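Local coordinates for protein alanine racemase (PDB 3C3K) that is of unknown function but has the two-lobed periplasmic binding protein-like fold also found in bacterial transcription regulators of the LacI type, at residues V68-M71 / S75-P78; S48-S53 / P78-I83; C44-D49 / R54-L59; M14-A19 / Y136-H141. All blocks are in the same frame, centred on the assembly; numbering follows the deposited sequence.

Contact 1. Residues V68-M71 / S75-P78; sequences VITM and SELP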
loop_
_atom_site.group_PDB
_atom_site.type_symbol
_atom_site.label_atom_id
_atom_site.label_comp_id
_atom_site.label_asym_id
_atom_site.label_seq_id
_atom_site.Cartn_x
_atom_site.Cartn_y
_atom_site.Cartn_z
ATOM N N VAL B 68 -21.831 3.275 4.915
ATOM C CA VAL B 68 -20.734 3.371 3.955
ATOM C C VAL B 68 -19.828 4.620 4.201
ATOM O O VAL B 68 -20.313 5.709 4.458
ATOM C CB VAL B 68 -21.293 3.227 2.483
ATOM C CG1 VAL B 68 -22.463 4.070 2.291
ATOM C CG2 VAL B 68 -20.228 3.548 1.386
ATOM N N ILE B 69 -18.498 4.405 4.212
ATOM C CA ILE B 69 -17.503 5.502 4.141
ATOM C C ILE B 69 -16.887 5.423 2.792
ATOM O O ILE B 69 -16.515 4.345 2.360
ATOM C CB ILE B 69 -16.437 5.350 5.225
ATOM C CG1 ILE B 69 -17.131 5.412 6.574
ATOM C CG2 ILE B 69 -15.353 6.496 5.118
ATOM C CD1 ILE B 69 -16.205 4.988 7.760
ATOM N N THR B 70 -16.937 6.517 2.057
ATOM C CA THR B 70 -16.397 6.586 0.705
ATOM C C THR B 70 -15.184 7.552 0.627
ATOM O O THR B 70 -15.175 8.596 1.260
ATOM C CB THR B 70 -17.487 6.956 -0.359
ATOM O OG1 THR B 70 -16.889 6.800 -1.670
ATOM C CG2 THR B 70 -18.071 8.390 -0.160
ATOM N N MET B 71 -14.150 7.141 -0.117
ATOM C CA MET B 71 -13.035 7.959 -0.387
ATOM C C MET B 71 -13.069 8.274 -1.930
ATOM O O MET B 71 -12.145 8.881 -2.451
ATOM C CB MET B 71 -11.717 7.257 -0.004
ATOM C CG MET B 71 -11.641 6.564 1.448
ATOM S SD MET B 71 -9.982 5.719 1.640
ATOM C CE MET B 71 -9.093 7.167 1.769
ATOM N N SER B 75 -17.778 13.945 -7.129
ATOM C CA SER B 75 -18.841 13.971 -8.112
ATOM C C SER B 75 -19.667 12.653 -8.265
ATOM O O SER B 75 -20.711 12.579 -9.004
ATOM C CB SER B 75 -18.208 14.263 -9.451
ATOM O OG SER B 75 -17.376 13.201 -9.826
ATOM N N GLU B 76 -19.205 11.625 -7.562
ATOM C CA GLU B 76 -19.905 10.351 -7.523
ATOM C C GLU B 76 -21.067 10.432 -6.541
ATOM O O GLU B 76 -21.972 9.638 -6.640
ATOM C CB GLU B 76 -18.947 9.240 -7.077
ATOM C CG GLU B 76 -19.447 7.822 -7.449
ATOM C CD GLU B 76 -18.473 6.717 -7.102
ATOM O OE1 GLU B 76 -18.046 6.634 -5.900
ATOM O OE2 GLU B 76 -18.204 5.905 -8.023
ATOM N N LEU B 77 -20.996 11.321 -5.548
ATOM C CA LEU B 77 -22.019 11.379 -4.519
ATOM C C LEU B 77 -23.428 11.517 -5.103
ATOM O O LEU B 77 -24.275 10.704 -4.789
ATOM C CB LEU B 77 -21.708 12.465 -3.492
ATOM C CG LEU B 77 -21.108 12.129 -2.123
ATOM C CD1 LEU B 77 -20.280 10.955 -2.119
ATOM C CD2 LEU B 77 -20.399 13.350 -1.501
ATOM N N PRO B 78 -23.668 12.526 -5.987
ATOM C CA PRO B 78 -25.035 12.667 -6.548
ATOM C C PRO B 78 -25.483 11.458 -7.379
ATOM O O PRO B 78 -26.668 11.154 -7.405
ATOM C CB PRO B 78 -24.967 13.984 -7.360
ATOM C CG PRO B 78 -23.551 14.150 -7.674
ATOM C CD PRO B 78 -22.777 13.600 -6.485
HETATM O O HOH W 1 -18.789 7.602 -3.494
#

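Contact 2. Residues S48-S53 / P78-I83; sequences SDLARS and PELQNI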
loop_
_atom_site.group_PDB
_atom_site.type_symbol
_atom_site.label_atom_id
_atom_site.label_comp_id
_atom_site.label_asym_id
_atom_site.label_seq_id
_atom_site.Cartn_x
_atom_site.Cartn_y
_atom_site.Cartn_z
ATOM N N SER B 48 -13.408 5.165 -7.908
ATOM C CA SER B 48 -14.360 6.036 -8.545
ATOM C C SER B 48 -14.878 5.537 -9.877
ATOM O O SER B 48 -15.101 6.305 -10.826
ATOM C CB SER B 48 -13.773 7.438 -8.670
ATOM O OG SER B 48 -13.319 7.851 -7.381
ATOM N N ASP B 49 -15.039 4.228 -9.942
ATOM C CA ASP B 49 -15.629 3.512 -11.055
ATOM C C ASP B 49 -17.048 3.224 -10.648
ATOM O O ASP B 49 -17.298 2.501 -9.656
ATOM C CB ASP B 49 -14.870 2.196 -11.237
ATOM C CG ASP B 49 -15.414 1.355 -12.347
ATOM O OD1 ASP B 49 -16.641 1.414 -12.607
ATOM O OD2 ASP B 49 -14.609 0.623 -12.965
ATOM N N LEU B 50 -17.973 3.810 -11.394
ATOM C CA LEU B 50 -19.372 3.845 -10.976
ATOM C C LEU B 50 -19.987 2.473 -10.956
ATOM O O LEU B 50 -20.819 2.182 -10.073
ATOM C CB LEU B 50 -20.164 4.745 -11.891
ATOM C CG LEU B 50 -21.597 5.033 -11.499
ATOM C CD1 LEU B 50 -21.645 5.733 -10.173
ATOM C CD2 LEU B 50 -22.174 5.960 -12.616
ATOM N N ALA B 51 -19.531 1.623 -11.880
ATOM C CA ALA B 51 -20.076 0.282 -11.964
ATOM C C ALA B 51 -19.646 -0.497 -10.735
ATOM O O ALA B 51 -20.448 -1.216 -10.151
ATOM C CB ALA B 51 -19.645 -0.414 -13.231
ATOM N N ARG B 52 -18.374 -0.375 -10.353
ATOM C CA ARG B 52 -17.923 -1.000 -9.099
ATOM C C ARG B 52 -18.708 -0.500 -7.887
ATOM O O ARG B 52 -19.103 -1.265 -7.045
ATOM C CB ARG B 52 -16.444 -0.718 -8.863
ATOM C CG ARG B 52 -15.560 -1.613 -9.594
ATOM C CD ARG B 52 -14.122 -1.425 -9.126
ATOM N NE ARG B 52 -13.200 -2.027 -10.067
ATOM C CZ ARG B 52 -11.905 -1.726 -10.192
ATOM N NH1 ARG B 52 -11.335 -0.798 -9.416
ATOM N NH2 ARG B 52 -11.177 -2.365 -11.109
ATOM N N SER B 53 -18.925 0.809 -7.798
ATOM C CA SER B 53 -19.624 1.389 -6.664
ATOM C C SER B 53 -21.035 0.869 -6.553
ATOM O O SER B 53 -21.463 0.455 -5.476
ATOM C CB SER B 53 -19.725 2.876 -6.827
ATOM O OG SER B 53 -18.433 3.395 -6.994
ATOM N N PRO B 78 -23.668 12.526 -5.987
ATOM C CA PRO B 78 -25.035 12.667 -6.548
ATOM C C PRO B 78 -25.483 11.458 -7.379
ATOM O O PRO B 78 -26.668 11.154 -7.405
ATOM C CB PRO B 78 -24.967 13.984 -7.360
ATOM C CG PRO B 78 -23.551 14.150 -7.674
ATOM C CD PRO B 78 -22.777 13.600 -6.485
ATOM N N GLU B 79 -24.539 10.704 -7.936
ATOM C CA GLU B 79 -24.848 9.521 -8.726
ATOM C C GLU B 79 -25.278 8.319 -7.851
ATOM O O GLU B 79 -25.833 7.347 -8.346
ATOM C CB GLU B 79 -23.619 9.158 -9.540
ATOM C CG GLU B 79 -23.203 10.239 -10.541
ATOM C CD GLU B 79 -21.996 9.858 -11.420
ATOM O OE1 GLU B 79 -22.050 10.113 -12.655
ATOM O OE2 GLU B 79 -20.986 9.317 -10.896
ATOM N N LEU B 80 -25.011 8.397 -6.555
ATOM C CA LEU B 80 -25.307 7.309 -5.658
ATOM C C LEU B 80 -26.352 7.616 -4.600
ATOM O O LEU B 80 -26.695 6.728 -3.817
ATOM C CB LEU B 80 -24.030 6.824 -4.955
ATOM C CG LEU B 80 -22.851 6.305 -5.768
ATOM C CD1 LEU B 80 -21.628 6.027 -4.795
ATOM C CD2 LEU B 80 -23.206 5.077 -6.641
ATOM N N GLN B 81 -26.849 8.852 -4.592
ATOM C CA GLN B 81 -27.700 9.354 -3.524
ATOM C C GLN B 81 -28.997 8.526 -3.503
ATOM O O GLN B 81 -29.538 8.216 -2.435
ATOM C CB GLN B 81 -27.892 10.877 -3.625
ATOM C CG GLN B 81 -29.113 11.407 -4.368
ATOM C CD GLN B 81 -28.844 12.770 -5.062
ATOM O OE1 GLN B 81 -29.153 12.948 -6.263
ATOM N NE2 GLN B 81 -28.229 13.717 -4.314
ATOM N N ASN B 82 -29.413 8.067 -4.676
ATOM C CA ASN B 82 -30.623 7.295 -4.729
ATOM C C ASN B 82 -30.474 5.908 -4.147
ATOM O O ASN B 82 -31.441 5.341 -3.663
ATOM C CB ASN B 82 -31.139 7.225 -6.142
ATOM C CG ASN B 82 -31.870 8.484 -6.528
ATOM O OD1 ASN B 82 -32.624 9.078 -5.725
ATOM N ND2 ASN B 82 -31.627 8.937 -7.735
ATOM N N ILE B 83 -29.268 5.358 -4.191
ATOM C CA ILE B 83 -29.053 4.043 -3.596
ATOM C C ILE B 83 -28.913 4.197 -2.086
ATOM O O ILE B 83 -29.450 3.403 -1.333
ATOM C CB ILE B 83 -27.800 3.297 -4.186
ATOM C CG1 ILE B 83 -28.028 2.907 -5.665
ATOM C CG2 ILE B 83 -27.470 2.064 -3.356
ATOM C CD1 ILE B 83 -26.743 2.621 -6.389
#

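Contact 3. Residues C44-D49 / R54-L59; sequences CNTESD and RSCLTL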
loop_
_atom_site.group_PDB
_atom_site.type_symbol
_atom_site.label_atom_id
_atom_site.label_comp_id
_atom_site.label_asym_id
_atom_site.label_seq_id
_atom_site.Cartn_x
_atom_site.Cartn_y
_atom_site.Cartn_z
ATOM N N CYS B 44 -14.045 -2.091 -0.654
ATOM C CA CYS B 44 -14.209 -2.272 -2.097
ATOM C C CYS B 44 -13.269 -1.290 -2.741
ATOM O O CYS B 44 -13.244 -0.101 -2.356
ATOM C CB CYS B 44 -15.610 -1.961 -2.542
ATOM S SG CYS B 44 -15.773 -2.278 -4.350
ATOM N N ASN B 45 -12.460 -1.785 -3.666
ATOM C CA ASN B 45 -11.496 -0.948 -4.347
ATOM C C ASN B 45 -12.205 -0.380 -5.538
ATOM O O ASN B 45 -12.084 -0.885 -6.667
ATOM C CB ASN B 45 -10.252 -1.746 -4.798
ATOM C CG ASN B 45 -9.198 -0.847 -5.354
ATOM O OD1 ASN B 45 -8.895 0.200 -4.744
ATOM N ND2 ASN B 45 -8.666 -1.194 -6.548
ATOM N N THR B 46 -12.957 0.686 -5.281
ATOM C CA THR B 46 -13.938 1.203 -6.277
ATOM C C THR B 46 -13.226 2.067 -7.298
ATOM O O THR B 46 -13.575 2.100 -8.487
ATOM C CB THR B 46 -15.120 1.993 -5.572
ATOM O OG1 THR B 46 -14.588 2.847 -4.558
ATOM C CG2 THR B 46 -16.059 1.060 -4.885
ATOM N N GLU B 47 -12.222 2.805 -6.836
ATOM C CA GLU B 47 -11.476 3.734 -7.732
ATOM C C GLU B 47 -12.351 4.662 -8.548
ATOM O O GLU B 47 -12.099 4.873 -9.781
ATOM C CB GLU B 47 -10.610 2.945 -8.702
ATOM C CG GLU B 47 -9.721 1.948 -8.008
ATOM C CD GLU B 47 -8.709 1.312 -8.954
ATOM O OE1 GLU B 47 -8.930 0.213 -9.494
ATOM O OE2 GLU B 47 -7.660 1.921 -9.147
ATOM N N SER B 48 -13.408 5.165 -7.908
ATOM C CA SER B 48 -14.360 6.036 -8.545
ATOM C C SER B 48 -14.878 5.537 -9.877
ATOM O O SER B 48 -15.101 6.305 -10.826
ATOM C CB SER B 48 -13.773 7.438 -8.670
ATOM O OG SER B 48 -13.319 7.851 -7.381
ATOM N N ASP B 49 -15.039 4.228 -9.942
ATOM C CA ASP B 49 -15.629 3.512 -11.055
ATOM C C ASP B 49 -17.048 3.224 -10.648
ATOM O O ASP B 49 -17.298 2.501 -9.656
ATOM C CB ASP B 49 -14.870 2.196 -11.237
ATOM C CG ASP B 49 -15.414 1.355 -12.347
ATOM O OD1 ASP B 49 -16.641 1.414 -12.607
ATOM O OD2 ASP B 49 -14.609 0.623 -12.965
ATOM N N ARG B 54 -21.756 0.912 -7.665
ATOM C CA ARG B 54 -23.128 0.444 -7.671
ATOM C C ARG B 54 -23.210 -0.989 -7.194
ATOM O O ARG B 54 -24.134 -1.396 -6.450
ATOM C CB ARG B 54 -23.704 0.563 -9.079
ATOM C CG ARG B 54 -24.135 1.965 -9.374
ATOM C CD ARG B 54 -24.817 2.128 -10.754
ATOM N NE ARG B 54 -25.301 3.506 -10.786
ATOM C CZ ARG B 54 -25.351 4.304 -11.855
ATOM N NH1 ARG B 54 -24.957 3.873 -13.056
ATOM N NH2 ARG B 54 -25.802 5.551 -11.697
ATOM N N SER B 55 -22.228 -1.768 -7.617
ATOM C CA SER B 55 -22.245 -3.181 -7.306
ATOM C C SER B 55 -22.006 -3.434 -5.818
ATOM O O SER B 55 -22.713 -4.196 -5.176
ATOM C CB SER B 55 -21.275 -3.915 -8.257
ATOM O OG SER B 55 -20.691 -5.013 -7.634
ATOM N N CYS B 56 -21.034 -2.761 -5.229
ATOM C CA CYS B 56 -20.713 -3.109 -3.852
ATOM C C CYS B 56 -21.822 -2.560 -2.985
ATOM O O CYS B 56 -22.017 -3.028 -1.878
ATOM C CB CYS B 56 -19.312 -2.642 -3.429
ATOM S SG CYS B 56 -19.175 -0.881 -3.330
ATOM N N LEU B 57 -22.576 -1.586 -3.495
ATOM C CA LEU B 57 -23.676 -0.998 -2.698
ATOM C C LEU B 57 -24.911 -1.892 -2.555
ATOM O O LEU B 57 -25.764 -1.615 -1.720
ATOM C CB LEU B 57 -24.019 0.470 -3.114
ATOM C CG LEU B 57 -23.016 1.577 -2.739
ATOM C CD1 LEU B 57 -23.386 2.864 -3.433
ATOM C CD2 LEU B 57 -22.848 1.823 -1.228
ATOM N N THR B 58 -24.981 -3.002 -3.302
ATOM C CA THR B 58 -25.992 -4.009 -3.032
ATOM C C THR B 58 -25.858 -4.605 -1.599
ATOM O O THR B 58 -26.826 -5.142 -1.072
ATOM C CB THR B 58 -26.004 -5.156 -4.035
ATOM O OG1 THR B 58 -24.752 -5.797 -4.000
ATOM C CG2 THR B 58 -26.178 -4.662 -5.466
ATOM N N LEU B 59 -24.695 -4.487 -0.962
ATOM C CA LEU B 59 -24.568 -4.919 0.415
ATOM C C LEU B 59 -25.460 -4.144 1.376
ATOM O O LEU B 59 -25.890 -4.687 2.412
ATOM C CB LEU B 59 -23.112 -4.820 0.881
ATOM C CG LEU B 59 -22.107 -5.681 0.097
ATOM C CD1 LEU B 59 -20.722 -5.211 0.370
ATOM C CD2 LEU B 59 -22.290 -7.110 0.500
#

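Contact 4. Residues M14-A19 / Y136-H141; sequences MVSNIA and YQYAQH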
loop_
_atom_site.group_PDB
_atom_site.type_symbol
_atom_site.label_atom_id
_atom_site.label_comp_id
_atom_site.label_asym_id
_atom_site.label_seq_id
_atom_site.Cartn_x
_atom_site.Cartn_y
_atom_site.Cartn_z
ATOM N N MET B 14 -15.491 2.294 0.663
ATOM C CA MET B 14 -15.242 2.411 -0.769
ATOM C C MET B 14 -13.951 3.182 -0.920
ATOM O O MET B 14 -13.921 4.400 -0.731
ATOM C CB MET B 14 -16.416 3.143 -1.444
ATOM C CG MET B 14 -17.666 2.236 -1.739
ATOM S SD MET B 14 -19.231 3.046 -2.350
ATOM C CE MET B 14 -18.990 4.560 -1.753
ATOM N N VAL B 15 -12.886 2.472 -1.274
ATOM C CA VAL B 15 -11.523 2.986 -1.295
ATOM C C VAL B 15 -11.174 3.533 -2.681
ATOM O O VAL B 15 -11.506 2.912 -3.713
ATOM C CB VAL B 15 -10.589 1.820 -0.953
ATOM C CG1 VAL B 15 -9.136 2.199 -1.049
ATOM C CG2 VAL B 15 -10.889 1.397 0.487
ATOM N N SER B 16 -10.527 4.696 -2.720
ATOM C CA SER B 16 -10.159 5.256 -4.013
ATOM C C SER B 16 -9.012 4.498 -4.699
ATOM O O SER B 16 -9.006 4.347 -5.897
ATOM C CB SER B 16 -9.826 6.743 -3.854
ATOM O OG SER B 16 -8.849 6.854 -2.862
ATOM N N ASN B 17 -8.044 4.001 -3.958
ATOM C CA ASN B 17 -7.008 3.131 -4.577
ATOM C C ASN B 17 -6.286 2.362 -3.495
ATOM O O ASN B 17 -5.559 2.901 -2.672
ATOM C CB ASN B 17 -5.996 3.980 -5.417
ATOM C CG ASN B 17 -4.946 3.140 -6.129
ATOM O OD1 ASN B 17 -4.707 1.988 -5.785
ATOM N ND2 ASN B 17 -4.283 3.746 -7.127
ATOM N N ILE B 18 -6.488 1.081 -3.505
ATOM C CA ILE B 18 -5.996 0.238 -2.464
ATOM C C ILE B 18 -4.441 0.191 -2.460
ATOM O O ILE B 18 -3.832 -0.113 -1.424
ATOM C CB ILE B 18 -6.690 -1.152 -2.582
ATOM C CG1 ILE B 18 -6.951 -1.697 -1.182
ATOM C CG2 ILE B 18 -6.014 -2.080 -3.676
ATOM C CD1 ILE B 18 -7.395 -3.122 -1.181
ATOM N N ALA B 19 -3.816 0.522 -3.584
ATOM C CA ALA B 19 -2.367 0.653 -3.656
ATOM C C ALA B 19 -1.794 1.983 -3.206
ATOM O O ALA B 19 -0.581 2.087 -3.036
ATOM C CB ALA B 19 -1.781 0.283 -5.018
ATOM N N TYR B 136 -10.898 13.710 -9.002
ATOM C CA TYR B 136 -10.949 14.022 -7.557
ATOM C C TYR B 136 -10.859 15.505 -7.264
ATOM O O TYR B 136 -9.974 16.224 -7.803
ATOM C CB TYR B 136 -9.889 13.268 -6.805
ATOM C CG TYR B 136 -10.083 11.762 -6.871
ATOM C CD1 TYR B 136 -9.645 11.016 -7.972
ATOM C CD2 TYR B 136 -10.711 11.076 -5.811
ATOM C CE1 TYR B 136 -9.870 9.618 -8.025
ATOM C CE2 TYR B 136 -10.894 9.698 -5.845
ATOM C CZ TYR B 136 -10.476 8.971 -6.926
ATOM O OH TYR B 136 -10.687 7.585 -6.946
ATOM N N GLN B 137 -11.768 15.986 -6.409
ATOM C CA GLN B 137 -11.802 17.429 -6.162
ATOM C C GLN B 137 -10.498 17.807 -5.468
ATOM O O GLN B 137 -9.939 18.885 -5.694
ATOM C CB GLN B 137 -13.037 17.883 -5.362
ATOM C CG GLN B 137 -13.218 19.395 -5.369
ATOM C CD GLN B 137 -14.328 19.927 -4.464
ATOM O OE1 GLN B 137 -15.279 20.509 -4.971
ATOM N NE2 GLN B 137 -14.201 19.761 -3.133
ATOM N N TYR B 138 -9.950 16.921 -4.659
ATOM C CA TYR B 138 -8.711 17.359 -4.073
ATOM C C TYR B 138 -7.634 17.572 -5.160
ATOM O O TYR B 138 -6.797 18.432 -5.020
ATOM C CB TYR B 138 -8.211 16.449 -2.975
ATOM C CG TYR B 138 -8.061 14.989 -3.329
ATOM C CD1 TYR B 138 -6.937 14.499 -4.030
ATOM C CD2 TYR B 138 -8.998 14.052 -2.848
ATOM C CE1 TYR B 138 -6.829 13.093 -4.313
ATOM C CE2 TYR B 138 -8.887 12.702 -3.117
ATOM C CZ TYR B 138 -7.797 12.232 -3.811
ATOM O OH TYR B 138 -7.749 10.846 -3.979
ATOM N N ALA B 139 -7.650 16.793 -6.234
ATOM C CA ALA B 139 -6.605 17.013 -7.237
ATOM C C ALA B 139 -6.858 18.324 -7.972
ATOM O O ALA B 139 -5.903 19.028 -8.383
ATOM C CB ALA B 139 -6.460 15.828 -8.204
ATOM N N GLN B 140 -8.128 18.672 -8.125
ATOM C CA GLN B 140 -8.507 19.956 -8.758
ATOM C C GLN B 140 -8.068 21.154 -7.868
ATOM O O GLN B 140 -7.509 22.143 -8.352
ATOM C CB GLN B 140 -10.004 19.980 -8.955
ATOM C CG GLN B 140 -10.556 18.954 -10.050
ATOM C CD GLN B 140 -12.060 18.895 -9.976
ATOM O OE1 GLN B 140 -12.673 19.901 -9.780
ATOM N NE2 GLN B 140 -12.637 17.721 -10.054
ATOM N N HIS B 141 -8.293 21.033 -6.570
ATOM C CA HIS B 141 -8.002 22.107 -5.625
ATOM C C HIS B 141 -6.495 22.315 -5.515
ATOM O O HIS B 141 -6.015 23.461 -5.331
ATOM C CB HIS B 141 -8.484 21.712 -4.220
ATOM C CG HIS B 141 -9.946 21.923 -4.003
ATOM N ND1 HIS B 141 -10.739 22.632 -4.885
ATOM C CD2 HIS B 141 -10.761 21.514 -3.012
ATOM C CE1 HIS B 141 -11.976 22.667 -4.434
ATOM N NE2 HIS B 141 -12.012 22.017 -3.283
HETATM O O HOH W 2 -8.935 9.284 -1.985
#

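Contact 1. Residues V68-M71 / S75-P78
Thr70 and Leu77 meet across the first turn of a beta-alpha-beta unit, in which strand 68-70 runs through a short loop into helix 77-84 and the chain returns as strand 89-92. Their side chains approach at a slant, with one methyl against one methyl: CG2 of Thr70 lies 3.9 Å from CD1 of Leu77. The CB of Leu77 does not itself point at the strand, but the outer part of the side chain turns in to reach it, while also resting on Trp89 and Gln91 of the returning strand.

The two branches of Thr70 divide the work. With OG1 anti to the backbone N (chi1 -172°), the methyl is placed toward the leucine and the hydroxyl toward the start of the loop, where OG1 is hydrogen-bonded to the backbone N of Asp72. The same hydroxyl also meets Glu76, though indirectly: OG1 of Thr70 and OE1 of Glu76 are 4.4 Å apart, and a water spans the gap. Glu76 reaches in on a chain extended as far as CG and CD, and its carboxylate is used at both oxygens, OE2 being taken by OG of Ser53. The carboxylate of Asp72 lies close to OE1, a crowding of negative charge that may raise the affinity of one of the two groups for a proton. The bridging water sits 2.8 Å from OG1 of Thr70 and donates a hydrogen bond to OE1 of Glu76, 2.7 Å away.

Contact 2. Residues S48-S53 / P78-I83
Leu50 and Leu80 make the apolar contact where helix 50-56 lies beside helix 77-84. The two side chains run antiparallel to one another, overlapping at their ends, and CD1 of Leu50 comes to 3.9 Å from CD2 of Leu80. That same CD2 also rests 4.1 Å from CB of Ser53, about one turn further along the first helix, and so occupies the space between the two residues. Leu50 gets there with CG anti to its own nitrogen (chi1 -173°), which carries both methyls across toward the partner helix.

A mixed contact covers the outer side. The extended Glu79 crosses the end of Leu50 at a slant, bringing OE2 of Glu79 within 3.7 Å of CD1 of Leu50, a packing contact without a hydrogen bond.

The polar interactions work within and beyond the first segment. Asp49 is the N-cap of its helix: OD1 accepts from Ala51 N at 3.0 Å, and from Arg52 N in a weaker but straighter bond of 3.4 Å. The hydroxyl of Ser53 turns to Glu76, while Arg52 forms salt bridges with Glu47 and with Glu35 of the second subunit.

Two successive crossover helices packed side by side on one face of a parallel sheet are typical of Rossmann-like alpha/beta lobes.

Contact 3. Residues C44-D49 / R54-L59
The opening half of a beta-alpha-beta crossover, strand 39-45 followed by helix 50-56, is folded back on itself so that Cys44 faces Cys56. The two CH2–S groups pack against each other: SG of Cys44 sits 3.7 Å from CB of Cys56, and SG of Cys56 sits 3.8 Å from CB of Cys44. The sulfurs themselves are 3.8 Å apart, too far for a disulfide, and the contact is apolar. Cys56 holds its sulfur between its backbone N and carbonyl carbon (chi1 68°), which turns it toward the strand and lets Thr46 touch it as well, CG2 of Thr46 lying 4.0 Å from SG.

Strand 39-45 is the outermost strand of the parallel sheet within its chain, and this crossover carries the chain over strand 9-15 to strand 68-70; Cys56 accordingly also packs on Leu12 and Met14. The second subunit covers the site, its Ile41 touching Cys44 and its Leu42 touching Cys56.

Just past Cys56, the carbonyl oxygen of Ser55 is gripped twice by Thr58, through the backbone N and through OG1, the latter 2.8 Å from Ser55 O with a C=O...donor angle of 169°.

Contact 4. Residues M14-A19 / Y136-H141
Ser16 meets Tyr136 and Tyr138 at the boundary between the two lobes of the fold, where the end of strand 9-15 comes up to the start of helix 137-152. The closest approach is to Tyr136, whose phenol oxygen OH lies 3.3 Å from CB of Ser16; the ring beside it is near too, with CE2 3.7 Å from the same CB, approached obliquely. Tyr136 holds the N-cap position of its helix. Its CG stands anti to the carbonyl carbon (chi1 -63°), a torsion that projects the ring off the helix end toward the other lobe. The hydroxyl at its tip is hydrogen-bonded to OG of Ser48.

Tyr138 takes a different first torsion: at chi1 54° its ring swings back across its neighbour, and CB of Tyr136 lies 3.7 Å above the ring plane of Tyr138, over the centre. The two tyrosines therefore extend side by side toward Ser16. A water completes the second link, 2.6 Å from OG of Ser16 and 2.8 Å from OH of Tyr138. A glycerol, probably from the crystallisation liquor, lies about 3 Å from the Tyr138 side chain; such molecules often mark pockets. Just past Ser16 the loop is shaped by an Asx turn, in which OD1 of Asn17 accepts from the N of Ala19 at 2.8 Å, the donor tilted 33° from the carbonyl plane.

On the strand side, Val15 and Ser16 rest on Cys23 of helix 21-35; on the helix side, Tyr138 and His141 pack on Asp108 of helix 108-121.

Contacts 1, 2 and 3 build one face of the first lobe, while contact 4 joins that lobe to the second. Contact 2 lies about 7 Å from both contact 1 and contact 3, centre to centre. It meets contact 1 where OE2 of Glu76 is 2.7 Å from OG of Ser53, and contact 3 where NH1 of Arg52 is 2.6 Å from OE1 of Glu47. Strand 9-15 brings contact 4 into the same sheet, pairing with strand 68-70 of contact 1 and strand 39-45 of contact 3. Ser48, shared by contacts 2 and 3, reaches across the lobes, its OG 2.7 Å from OH of Tyr136 in contact 4, where a glycerol lies about 3 Å from the side chain of Tyr138.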